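Local coordinates for DisA protein (Sorangium cellulosum, PDB 6CCA) that probably transfers methyl groups from S-adenosylmethionine to a carbon of polyketide intermediates, building the gem-dimethyl group on a disorazol trans-acyltransferase assembly line, at residues L204-L209 and L243-S248; D214-V217 and G223-I226; L229-G234 and N307-T312; G237-V242 and L253-T258. All blocks are in the same frame, centred on the assembly; numbering follows the deposited sequence.

All four contacts belong to the mixed beta-sheet fold of the methyltransferase and its flanking helices. Interactions 1 and 2 both use helix 196-216, with centres about 14 Å apart; interaction 2 lies where that helix turns back into strand 226-231. Interactions 1 and 4 share helix 239-246, lie about 9 Å apart between centres and touch directly. The centres of interactions 3 and 4 are about 12 Å apart, and Glu-230 joins the two. Along the chain, interaction 2 falls between the segments of interaction 1, interaction 4 between those of interaction 3, and interaction 1 alternates with both 3 and 4. Together they join helix layer, sheet and the glycine-rich turn that in this family usually holds the cofactor.

Interaction 1. Residues L204-L209 and L243-S248; sequences LVIKSL and LEALSS
Ala-245 directs its CB toward helix 196-216, where it meets the CG2 methyl of Ile-206, 3.4 Å from that carbon. The pair is tighter than ordinary van der Waals contact, and because alanine has only a methyl, the backbones come close: the CA atoms of Ile-206 and Ala-245 are 7.1 Å apart. In Ile-206, CG2 lies anti to the backbone N while CG1 takes the place beside it (chi1 -73°), which gives the branch methyl to Ala-245 and sends the longer arm to Ser-241 and Val-242, about one turn before Ala-245 on helix 239-246. Leu-246 follows. Its CB does not aim at the other helix, but the end of the side chain swings back, and Leu-246 CD2 comes to 4.2 Å from CD1 of Leu-209. Leu-246 also leans on Leu-253 and Tyr-255 of strand 253-257, and Leu-209 on Val-242, so the Leu-209/Leu-246 part of the contact merges with the layer between helices and sheet. Next along the chain, Ser-247 OG bonds back to the carbonyl O of Glu-244 at 2.9 Å, an oxygen that also accepts from Ser-247 N on the same face of its plane. The contact joins two neighbouring helices that lie against one side of the methyltransferase sheet. Its chemistry is wholly aliphatic: methyl groups meet without any directional bond, and shape and burial, with Ala-245 on the more open margin, are what fit one helix to the other.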
loop_
_atom_site.group_PDB
_atom_site.type_symbol
_atom_site.label_atom_id
_atom_site.label_comp_id
_atom_site.label_asym_id
_atom_site.label_seq_id
_atom_site.Cartn_x
_atom_site.Cartn_y
_atom_site.Cartn_z
ATOM N N LEU A 204 -13.801 4.849 -1.296
ATOM C CA LEU A 204 -13.360 6.236 -1.306
ATOM C C LEU A 204 -12.599 6.614 -2.549
ATOM O O LEU A 204 -12.758 7.707 -3.060
ATOM C CB LEU A 204 -12.502 6.617 -0.062
ATOM C CG LEU A 204 -13.217 6.846 1.240
ATOM C CD1 LEU A 204 -12.165 7.124 2.297
ATOM C CD2 LEU A 204 -14.176 8.046 1.054
ATOM N N VAL A 205 -11.818 5.702 -3.118
ATOM C CA VAL A 205 -11.181 6.028 -4.394
ATOM C C VAL A 205 -12.241 6.215 -5.529
ATOM O O VAL A 205 -12.193 7.151 -6.284
ATOM C CB VAL A 205 -10.188 4.945 -4.822
ATOM C CG1 VAL A 205 -9.763 5.069 -6.300
ATOM C CG2 VAL A 205 -9.002 4.841 -3.876
ATOM N N ILE A 206 -13.178 5.290 -5.616
ATOM C CA ILE A 206 -14.240 5.306 -6.612
ATOM C C ILE A 206 -15.036 6.603 -6.455
ATOM O O ILE A 206 -15.308 7.280 -7.417
ATOM C CB ILE A 206 -15.160 4.091 -6.489
ATOM C CG1 ILE A 206 -14.438 2.837 -7.000
ATOM C CG2 ILE A 206 -16.425 4.243 -7.375
ATOM C CD1 ILE A 206 -15.142 1.513 -6.746
ATOM N N LYS A 207 -15.404 6.923 -5.240
ATOM C CA LYS A 207 -16.143 8.154 -4.981
ATOM C C LYS A 207 -15.372 9.367 -5.479
ATOM O O LYS A 207 -15.959 10.321 -6.056
ATOM C CB LYS A 207 -16.391 8.280 -3.453
ATOM C CG LYS A 207 -17.206 9.517 -3.018
ATOM C CD LYS A 207 -18.509 9.508 -3.717
ATOM C CE LYS A 207 -19.578 10.381 -3.051
ATOM N NZ LYS A 207 -20.635 10.625 -4.101
ATOM N N SER A 208 -14.060 9.408 -5.236
ATOM C CA SER A 208 -13.285 10.512 -5.678
ATOM C C SER A 208 -13.368 10.660 -7.168
ATOM O O SER A 208 -13.449 11.766 -7.681
ATOM C CB SER A 208 -11.839 10.404 -5.235
ATOM O OG SER A 208 -11.644 10.283 -3.813
ATOM N N LEU A 209 -13.279 9.544 -7.895
ATOM C CA LEU A 209 -13.282 9.611 -9.327
ATOM C C LEU A 209 -14.633 10.080 -9.864
ATOM O O LEU A 209 -14.701 10.865 -10.829
ATOM C CB LEU A 209 -12.881 8.244 -9.941
ATOM C CG LEU A 209 -11.492 7.722 -9.548
ATOM C CD1 LEU A 209 -11.335 6.316 -10.163
ATOM C CD2 LEU A 209 -10.318 8.600 -9.936
ATOM N N LEU A 243 -13.630 0.115 -12.812
ATOM C CA LEU A 243 -14.100 0.156 -14.183
ATOM C C LEU A 243 -15.642 -0.020 -14.202
ATOM O O LEU A 243 -16.339 0.597 -14.980
ATOM C CB LEU A 243 -13.403 -0.942 -14.969
ATOM C CG LEU A 243 -11.902 -0.795 -15.141
ATOM C CD1 LEU A 243 -11.376 -1.962 -15.989
ATOM C CD2 LEU A 243 -11.475 0.505 -15.761
ATOM N N GLU A 244 -16.178 -0.905 -13.383
ATOM C CA GLU A 244 -17.623 -1.066 -13.370
ATOM C C GLU A 244 -18.307 0.240 -12.934
ATOM O O GLU A 244 -19.304 0.673 -13.545
ATOM C CB GLU A 244 -18.045 -2.226 -12.481
ATOM C CG GLU A 244 -19.550 -2.506 -12.535
ATOM C CD GLU A 244 -20.062 -2.884 -13.954
ATOM O OE1 GLU A 244 -19.293 -3.301 -14.881
ATOM O OE2 GLU A 244 -21.264 -2.724 -14.199
ATOM N N ALA A 245 -17.773 0.888 -11.898
ATOM C CA ALA A 245 -18.398 2.165 -11.424
ATOM C C ALA A 245 -18.285 3.248 -12.469
ATOM O O ALA A 245 -19.140 4.143 -12.596
ATOM C CB ALA A 245 -17.758 2.645 -10.120
ATOM N N LEU A 246 -17.215 3.221 -13.246
ATOM C CA LEU A 246 -17.009 4.278 -14.217
ATOM C C LEU A 246 -17.724 4.051 -15.538
ATOM O O LEU A 246 -17.728 4.951 -16.362
ATOM C CB LEU A 246 -15.528 4.495 -14.449
ATOM C CG LEU A 246 -14.818 5.517 -13.558
ATOM C CD1 LEU A 246 -15.140 5.398 -12.101
ATOM C CD2 LEU A 246 -13.320 5.366 -13.772
ATOM N N SER A 247 -18.238 2.844 -15.760
ATOM C CA SER A 247 -18.525 2.401 -17.132
ATOM C C SER A 247 -19.680 3.212 -17.734
ATOM O O SER A 247 -19.726 3.355 -18.932
ATOM C CB SER A 247 -18.825 0.901 -17.220
ATOM O OG SER A 247 -19.901 0.594 -16.367
ATOM N N SER A 248 -20.567 3.751 -16.897
ATOM C CA SER A 248 -21.627 4.659 -17.364
ATOM C C SER A 248 -21.115 5.970 -17.928
ATOM O O SER A 248 -21.894 6.643 -18.606
ATOM C CB SER A 248 -22.624 4.982 -16.245
ATOM O OG SER A 248 -22.039 5.856 -15.279
#

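Interaction 2. Residues D214-V217 and G223-I226; sequences DARV and GEKI
Arg-216 lies in the closing turn of helix 196-216 and Ile-226 opens strand 226-231, their CA atoms 8.0 Å apart. Between them the chain makes a short connection and doubles back; Glu-224 and Lys-225 are already extended, after a turn at Gly-223 whose positive phi suits glycine. Both Arg-216 and Ile-226 direct their CB atoms toward the other segment. The arginine is bent at chi2 and again at chi3 (-29°, away from a staggered value), so its guanidinium curls back over its own aliphatic stem. The CD1 methyl of Ile-226 fits against this curl: it is 3.3 Å from Arg-216 NH1, 3.7 Å from Arg-216 CB and 4.0 Å from Arg-216 CG. Its approach to the guanidinium is slanted. Glu-224 comes near the same group more loosely, with OE2 4.4 Å from Arg-216 NH2, too long for a salt bridge although the opposite charges may still attract. The firmer partners lie elsewhere: Arg-216 NH1 forms a salt bridge with Asp-301 and the arginine makes a cation-pi contact with Phe-30, while Glu-224 OE1 is held by the backbone N of Arg-221. The buried guanidinium is thus paired with Asp-301 and also borders the Ile-226 methyl. The contact ties the end of a helix to the start of the next strand: Ile-226 also packs on Phe-212 and Leu-213 of helix 196-216, and its backbone pairs with His-252 and Glu-254, bringing strand 253-257 alongside.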
loop_
_atom_site.group_PDB
_atom_site.type_symbol
_atom_site.label_atom_id
_atom_site.label_comp_id
_atom_site.label_asym_id
_atom_site.label_seq_id
_atom_site.Cartn_x
_atom_site.Cartn_y
_atom_site.Cartn_z
ATOM N N ASP A 214 -18.262 14.065 -12.257
ATOM C CA ASP A 214 -19.481 14.846 -12.144
ATOM C C ASP A 214 -19.205 16.316 -12.287
ATOM O O ASP A 214 -19.974 17.010 -12.832
ATOM C CB ASP A 214 -20.156 14.630 -10.820
ATOM C CG ASP A 214 -20.911 13.356 -10.761
ATOM O OD1 ASP A 214 -21.212 12.738 -11.792
ATOM O OD2 ASP A 214 -21.188 12.977 -9.636
ATOM N N ALA A 215 -18.103 16.777 -11.761
ATOM C CA ALA A 215 -17.705 18.156 -11.918
ATOM C C ALA A 215 -17.280 18.566 -13.322
ATOM O O ALA A 215 -17.566 19.637 -13.737
ATOM C CB ALA A 215 -16.606 18.492 -10.949
ATOM N N ARG A 216 -16.587 17.708 -14.032
ATOM C CA ARG A 216 -16.009 18.070 -15.304
ATOM C C ARG A 216 -16.896 17.764 -16.485
ATOM O O ARG A 216 -16.872 18.485 -17.472
ATOM C CB ARG A 216 -14.734 17.273 -15.561
ATOM C CG ARG A 216 -13.593 17.563 -14.609
ATOM C CD ARG A 216 -12.907 18.907 -14.766
ATOM N NE ARG A 216 -12.920 19.485 -16.101
ATOM C CZ ARG A 216 -12.145 19.146 -17.123
ATOM N NH1 ARG A 216 -11.235 18.160 -17.033
ATOM N NH2 ARG A 216 -12.312 19.805 -18.261
ATOM N N VAL A 217 -17.607 16.653 -16.435
ATOM C CA VAL A 217 -18.341 16.173 -17.629
ATOM C C VAL A 217 -19.243 17.264 -18.195
ATOM O O VAL A 217 -19.231 17.485 -19.416
ATOM C CB VAL A 217 -19.146 14.891 -17.356
ATOM C CG1 VAL A 217 -20.295 14.692 -18.330
ATOM C CG2 VAL A 217 -18.198 13.698 -17.437
ATOM N N GLY A 223 -17.061 15.512 -28.118
ATOM C CA GLY A 223 -15.990 14.537 -28.393
ATOM C C GLY A 223 -14.782 14.602 -27.457
ATOM O O GLY A 223 -13.882 13.776 -27.553
ATOM N N GLU A 224 -14.740 15.599 -26.577
ATOM C CA GLU A 224 -13.669 15.730 -25.599
ATOM C C GLU A 224 -13.802 14.647 -24.486
ATOM O O GLU A 224 -14.897 14.342 -24.047
ATOM C CB GLU A 224 -13.725 17.127 -24.991
ATOM C CG GLU A 224 -12.464 17.509 -24.236
ATOM C CD GLU A 224 -12.568 18.808 -23.445
ATOM O OE1 GLU A 224 -13.406 19.709 -23.745
ATOM O OE2 GLU A 224 -11.772 18.935 -22.492
ATOM N N LYS A 225 -12.686 14.081 -24.035
ATOM C CA LYS A 225 -12.706 13.084 -22.951
ATOM C C LYS A 225 -11.925 13.475 -21.716
ATOM O O LYS A 225 -11.012 14.289 -21.784
ATOM C CB LYS A 225 -12.205 11.756 -23.475
ATOM C CG LYS A 225 -13.174 11.230 -24.554
ATOM C CD LYS A 225 -12.924 9.817 -24.887
ATOM C CE LYS A 225 -13.980 9.391 -25.916
ATOM N NZ LYS A 225 -13.283 8.453 -26.820
ATOM N N ILE A 226 -12.290 12.827 -20.611
ATOM C CA ILE A 226 -11.541 12.855 -19.378
ATOM C C ILE A 226 -10.674 11.584 -19.393
ATOM O O ILE A 226 -11.202 10.516 -19.777
ATOM C CB ILE A 226 -12.459 12.772 -18.152
ATOM C CG1 ILE A 226 -13.368 14.013 -18.002
ATOM C CG2 ILE A 226 -11.613 12.627 -16.901
ATOM C CD1 ILE A 226 -12.597 15.271 -17.777
#

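Interaction 3. Residues L229-G234 and N307-T312; sequences LEVGAG and NVVHAT
Val-308 stands with its two methyl groups divided between successive peptides at the end of strand 226-231. Val-308 CG2 is 3.4 Å from the carbonyl O of Val-231, and Val-308 CG1 lies at the same distance, 3.4 Å, from the carbonyl O of Gly-232. A chi1 of -66°, with CG1 anti to the residue's own carbonyl carbon and CG2 between N and C, sends the two methyls to these different carbonyls. The CG2 methyls of Val-231 and Val-308 meet at 4.1 Å, with the side chains crossing at a slant. Val-231 CG2 serves a second neighbour as well, CG2 of Val-309, at 4.2 Å. Gly-232, with a positive phi of 55°, brings its CA to 5.8 Å from that of Val-308, the nearest CA pair; its lack of a side chain permits this approach, since a CB there would collide with Val-308 CB. The facing loop is kept in shape by a type I turn from Val-308 to Ala-311, closed by Ala-311 N bonding to Val-308 O at 2.9 Å. Within the turn, His-310 ND1 is bonded to Glu-336; Arg-363 binds the carbonyls of His-310 and Thr-312. The sequence from Glu-230 through Gly-232 and Gly-234 fits the glycine-rich motif of Rossmann-like methyltransferases, which in relatives contacts S-adenosylmethionine; the loop 307-312 follows the neighbouring parallel strand 300-306. Methyls against methyls and carbonyl oxygens make a snug but undirected contact, so the two strand-end loops are matched by fit, while Glu-336 and Arg-363 supply directed bonds to loop 307-312.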
loop_
_atom_site.group_PDB
_atom_site.type_symbol
_atom_site.label_atom_id
_atom_site.label_comp_id
_atom_site.label_asym_id
_atom_site.label_seq_id
_atom_site.Cartn_x
_atom_site.Cartn_y
_atom_site.Cartn_z
ATOM N N LEU A 229 -5.306 7.842 -15.520
ATOM C CA LEU A 229 -4.225 6.856 -15.524
ATOM C C LEU A 229 -4.218 6.122 -14.206
ATOM O O LEU A 229 -4.146 6.757 -13.184
ATOM C CB LEU A 229 -2.912 7.570 -15.733
ATOM C CG LEU A 229 -1.617 6.804 -15.423
ATOM C CD1 LEU A 229 -1.492 5.755 -16.503
ATOM C CD2 LEU A 229 -0.426 7.728 -15.449
ATOM N N GLU A 230 -4.231 4.794 -14.230
ATOM C CA GLU A 230 -3.909 4.027 -13.073
ATOM C C GLU A 230 -2.504 3.472 -13.195
ATOM O O GLU A 230 -2.172 2.784 -14.155
ATOM C CB GLU A 230 -4.871 2.877 -12.828
ATOM C CG GLU A 230 -4.536 2.117 -11.567
ATOM C CD GLU A 230 -5.579 1.070 -11.143
ATOM O OE1 GLU A 230 -6.484 0.730 -11.958
ATOM O OE2 GLU A 230 -5.388 0.565 -9.990
ATOM N N VAL A 231 -1.683 3.769 -12.200
ATOM C CA VAL A 231 -0.349 3.191 -12.138
ATOM C C VAL A 231 -0.324 1.964 -11.289
ATOM O O VAL A 231 -1.075 1.848 -10.311
ATOM C CB VAL A 231 0.687 4.219 -11.645
ATOM C CG1 VAL A 231 0.808 5.341 -12.690
ATOM C CG2 VAL A 231 0.307 4.815 -10.359
ATOM N N GLY A 232 0.579 1.031 -11.600
ATOM C CA GLY A 232 0.604 -0.165 -10.771
ATOM C C GLY A 232 -0.691 -0.917 -10.632
ATOM O O GLY A 232 -0.955 -1.486 -9.583
ATOM N N ALA A 233 -1.473 -1.027 -11.698
ATOM C CA ALA A 233 -2.743 -1.759 -11.660
ATOM C C ALA A 233 -2.597 -3.270 -11.371
ATOM O O ALA A 233 -3.598 -3.920 -10.991
ATOM C CB ALA A 233 -3.535 -1.540 -12.928
ATOM N N GLY A 234 -1.403 -3.816 -11.612
ATOM C CA GLY A 234 -1.089 -5.194 -11.171
ATOM C C GLY A 234 -1.965 -6.089 -11.946
ATOM O O GLY A 234 -2.141 -5.868 -13.138
ATOM N N ASN A 307 -1.909 1.805 -3.550
ATOM C CA ASN A 307 -0.958 1.062 -2.743
ATOM C C ASN A 307 0.299 0.665 -3.527
ATOM O O ASN A 307 0.786 -0.442 -3.367
ATOM C CB ASN A 307 -1.598 -0.156 -2.002
ATOM C CG ASN A 307 -2.426 0.286 -0.764
ATOM O OD1 ASN A 307 -1.886 0.779 0.194
ATOM N ND2 ASN A 307 -3.784 0.118 -0.822
ATOM N N VAL A 308 0.741 1.528 -4.438
ATOM C CA VAL A 308 1.866 1.259 -5.264
ATOM C C VAL A 308 2.868 2.419 -5.437
ATOM O O VAL A 308 4.068 2.187 -5.668
ATOM C CB VAL A 308 1.355 0.885 -6.720
ATOM C CG1 VAL A 308 0.585 -0.442 -6.707
ATOM C CG2 VAL A 308 0.491 2.012 -7.328
ATOM N N VAL A 309 2.444 3.689 -5.265
ATOM C CA VAL A 309 3.380 4.787 -5.545
ATOM C C VAL A 309 4.571 4.783 -4.589
ATOM O O VAL A 309 5.686 5.278 -4.947
ATOM C CB VAL A 309 2.673 6.175 -5.515
ATOM C CG1 VAL A 309 3.638 7.346 -5.626
ATOM C CG2 VAL A 309 1.703 6.266 -6.697
ATOM N N HIS A 310 4.363 4.263 -3.372
ATOM C CA HIS A 310 5.527 4.128 -2.437
ATOM C C HIS A 310 6.634 3.145 -2.954
ATOM O O HIS A 310 7.733 3.128 -2.414
ATOM C CB HIS A 310 5.076 3.624 -1.073
ATOM C CG HIS A 310 4.553 2.215 -1.112
ATOM N ND1 HIS A 310 3.210 1.921 -1.276
ATOM C CD2 HIS A 310 5.195 1.022 -1.086
ATOM C CE1 HIS A 310 3.060 0.607 -1.354
ATOM N NE2 HIS A 310 4.245 0.040 -1.212
ATOM N N ALA A 311 6.356 2.314 -3.940
ATOM C CA ALA A 311 7.369 1.326 -4.438
ATOM C C ALA A 311 8.248 1.921 -5.478
ATOM O O ALA A 311 8.146 1.575 -6.654
ATOM C CB ALA A 311 6.714 0.062 -4.971
ATOM N N THR A 312 9.113 2.826 -5.044
ATOM C CA THR A 312 9.950 3.579 -5.940
ATOM C C THR A 312 11.228 3.946 -5.211
ATOM O O THR A 312 11.248 4.067 -3.987
ATOM C CB THR A 312 9.224 4.874 -6.410
ATOM O OG1 THR A 312 10.096 5.586 -7.309
ATOM C CG2 THR A 312 8.907 5.791 -5.237
#

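Interaction 4. Residues G237-V242 and L253-T258; sequences GTTASV and LEYFYT
Thr-239, in the first turn of helix 239-246, reaches the sheet with both of its branches. Its CG2 methyl, anti to the backbone N (OG1 at chi1 -56°), approaches the Tyr-257 ring obliquely, with Thr-239 CG2 3.8 Å from Tyr-257 CD2 and 3.9 Å from Tyr-257 CE2. Thr-239 CG2 is also 4.1 Å from Tyr-255 OH. The hydroxyl goes instead to strand 226-231: Thr-239 OG1 is hydrogen-bonded to Glu-230 OE1, and Tyr-255 OH shares that carboxylate oxygen. One buried oxygen is therefore gripped from the helix and from the neighbouring strand. Strand 226-231, helix 239-246 and strand 253-257 form a beta-alpha-beta unit of the Rossmann-like methyltransferase fold, the two strands parallel and adjacent, with the helix packed over them. The next turn of the helix brings Val-242, whose CG1 is also anti to its backbone N (chi1 172°) and is directed toward Tyr-255. Val-242 CG1 lies 3.7 Å from Tyr-255 OH and 3.8 Å from Tyr-255 CE2, the two side chains crossing at about a right angle. Val-242 thus packs near the hydroxyl end of Tyr-255, with Leu-243 and Leu-246 of the same helix also against the tyrosine. Val-242 in turn touches Ile-206 and Leu-209 of helix 196-216, while Tyr-257 OH bonds to the carbonyl O of Gly-234 in the glycine-rich turn.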
loop_
_atom_site.group_PDB
_atom_site.type_symbol
_atom_site.label_atom_id
_atom_site.label_comp_id
_atom_site.label_asym_id
_atom_site.label_seq_id
_atom_site.Cartn_x
_atom_site.Cartn_y
_atom_site.Cartn_z
ATOM N N GLY A 237 -7.104 -6.450 -9.455
ATOM C CA GLY A 237 -8.072 -6.873 -8.419
ATOM C C GLY A 237 -9.014 -5.734 -7.999
ATOM O O GLY A 237 -10.256 -5.851 -8.075
ATOM N N THR A 238 -8.432 -4.608 -7.613
ATOM C CA THR A 238 -9.260 -3.450 -7.256
ATOM C C THR A 238 -9.759 -2.645 -8.484
ATOM O O THR A 238 -10.794 -1.921 -8.438
ATOM C CB THR A 238 -8.498 -2.537 -6.335
ATOM O OG1 THR A 238 -7.215 -2.240 -6.893
ATOM C CG2 THR A 238 -8.310 -3.212 -4.985
ATOM N N THR A 239 -9.095 -2.848 -9.627
ATOM C CA THR A 239 -9.452 -2.120 -10.839
ATOM C C THR A 239 -10.800 -2.534 -11.369
ATOM O O THR A 239 -11.591 -1.713 -11.911
ATOM C CB THR A 239 -8.315 -2.274 -11.887
ATOM O OG1 THR A 239 -7.077 -1.814 -11.300
ATOM C CG2 THR A 239 -8.694 -1.523 -13.113
ATOM N N ALA A 240 -11.130 -3.788 -11.168
ATOM C CA ALA A 240 -12.433 -4.314 -11.638
ATOM C C ALA A 240 -13.676 -3.454 -11.221
ATOM O O ALA A 240 -14.518 -3.043 -12.047
ATOM C CB ALA A 240 -12.592 -5.781 -11.181
ATOM N N SER A 241 -13.746 -3.144 -9.927
ATOM C CA SER A 241 -14.817 -2.384 -9.404
ATOM C C SER A 241 -14.720 -0.914 -9.802
ATOM O O SER A 241 -15.741 -0.258 -9.931
ATOM C CB SER A 241 -14.949 -2.644 -7.899
ATOM O OG SER A 241 -13.885 -1.986 -7.243
ATOM N N VAL A 242 -13.516 -0.382 -10.000
ATOM C CA VAL A 242 -13.393 0.931 -10.545
ATOM C C VAL A 242 -14.018 1.041 -11.953
ATOM O O VAL A 242 -14.828 1.951 -12.260
ATOM C CB VAL A 242 -11.927 1.387 -10.571
ATOM C CG1 VAL A 242 -11.788 2.700 -11.321
ATOM C CG2 VAL A 242 -11.356 1.525 -9.135
ATOM N N LEU A 253 -14.838 9.105 -21.424
ATOM C CA LEU A 253 -13.747 8.633 -20.608
ATOM C C LEU A 253 -12.735 7.822 -21.408
ATOM O O LEU A 253 -13.107 7.003 -22.272
ATOM C CB LEU A 253 -14.374 7.837 -19.456
ATOM C CG LEU A 253 -13.447 7.093 -18.524
ATOM C CD1 LEU A 253 -12.684 8.110 -17.711
ATOM C CD2 LEU A 253 -14.296 6.213 -17.642
ATOM N N GLU A 254 -11.449 8.058 -21.141
ATOM C CA GLU A 254 -10.406 7.089 -21.449
ATOM C C GLU A 254 -9.661 6.693 -20.151
ATOM O O GLU A 254 -9.209 7.569 -19.406
ATOM C CB GLU A 254 -9.384 7.641 -22.386
ATOM C CG GLU A 254 -9.858 8.331 -23.614
ATOM C CD GLU A 254 -8.676 9.005 -24.256
ATOM O OE1 GLU A 254 -8.364 10.221 -23.941
ATOM O OE2 GLU A 254 -7.982 8.214 -24.906
ATOM N N TYR A 255 -9.480 5.399 -19.913
ATOM C CA TYR A 255 -8.806 4.931 -18.746
ATOM C C TYR A 255 -7.565 4.104 -19.163
ATOM O O TYR A 255 -7.653 3.197 -19.980
ATOM C CB TYR A 255 -9.774 4.106 -17.946
ATOM C CG TYR A 255 -9.339 3.666 -16.576
ATOM C CD1 TYR A 255 -8.455 2.605 -16.374
ATOM C CD2 TYR A 255 -9.883 4.281 -15.444
ATOM C CE1 TYR A 255 -8.083 2.194 -15.087
ATOM C CE2 TYR A 255 -9.520 3.913 -14.161
ATOM C CZ TYR A 255 -8.634 2.856 -13.966
ATOM O OH TYR A 255 -8.308 2.511 -12.653
ATOM N N PHE A 256 -6.403 4.498 -18.673
ATOM C CA PHE A 256 -5.180 3.787 -18.930
ATOM C C PHE A 256 -4.851 2.853 -17.757
ATOM O O PHE A 256 -4.512 3.273 -16.630
ATOM C CB PHE A 256 -4.048 4.757 -19.178
ATOM C CG PHE A 256 -4.029 5.331 -20.571
ATOM C CD1 PHE A 256 -5.002 6.249 -20.974
ATOM C CD2 PHE A 256 -3.064 4.928 -21.482
ATOM C CE1 PHE A 256 -5.015 6.759 -22.281
ATOM C CE2 PHE A 256 -3.045 5.464 -22.791
ATOM C CZ PHE A 256 -4.047 6.322 -23.192
ATOM N N TYR A 257 -4.966 1.554 -18.044
ATOM C CA TYR A 257 -4.559 0.469 -17.162
ATOM C C TYR A 257 -3.061 0.173 -17.394
ATOM O O TYR A 257 -2.689 -0.291 -18.480
ATOM C CB TYR A 257 -5.448 -0.750 -17.478
ATOM C CG TYR A 257 -5.238 -1.994 -16.637
ATOM C CD1 TYR A 257 -4.056 -2.673 -16.603
ATOM C CD2 TYR A 257 -6.268 -2.508 -15.891
ATOM C CE1 TYR A 257 -3.905 -3.842 -15.840
ATOM C CE2 TYR A 257 -6.122 -3.679 -15.185
ATOM C CZ TYR A 257 -4.938 -4.330 -15.178
ATOM O OH TYR A 257 -4.850 -5.476 -14.393
ATOM N N THR A 258 -2.214 0.508 -16.432
ATOM C CA THR A 258 -0.779 0.421 -16.613
ATOM C C THR A 258 -0.146 -0.253 -15.457
ATOM O O THR A 258 -0.737 -0.311 -14.358
ATOM C CB THR A 258 -0.072 1.800 -16.833
ATOM O OG1 THR A 258 0.125 2.445 -15.601
ATOM C CG2 THR A 258 -0.821 2.658 -17.776
#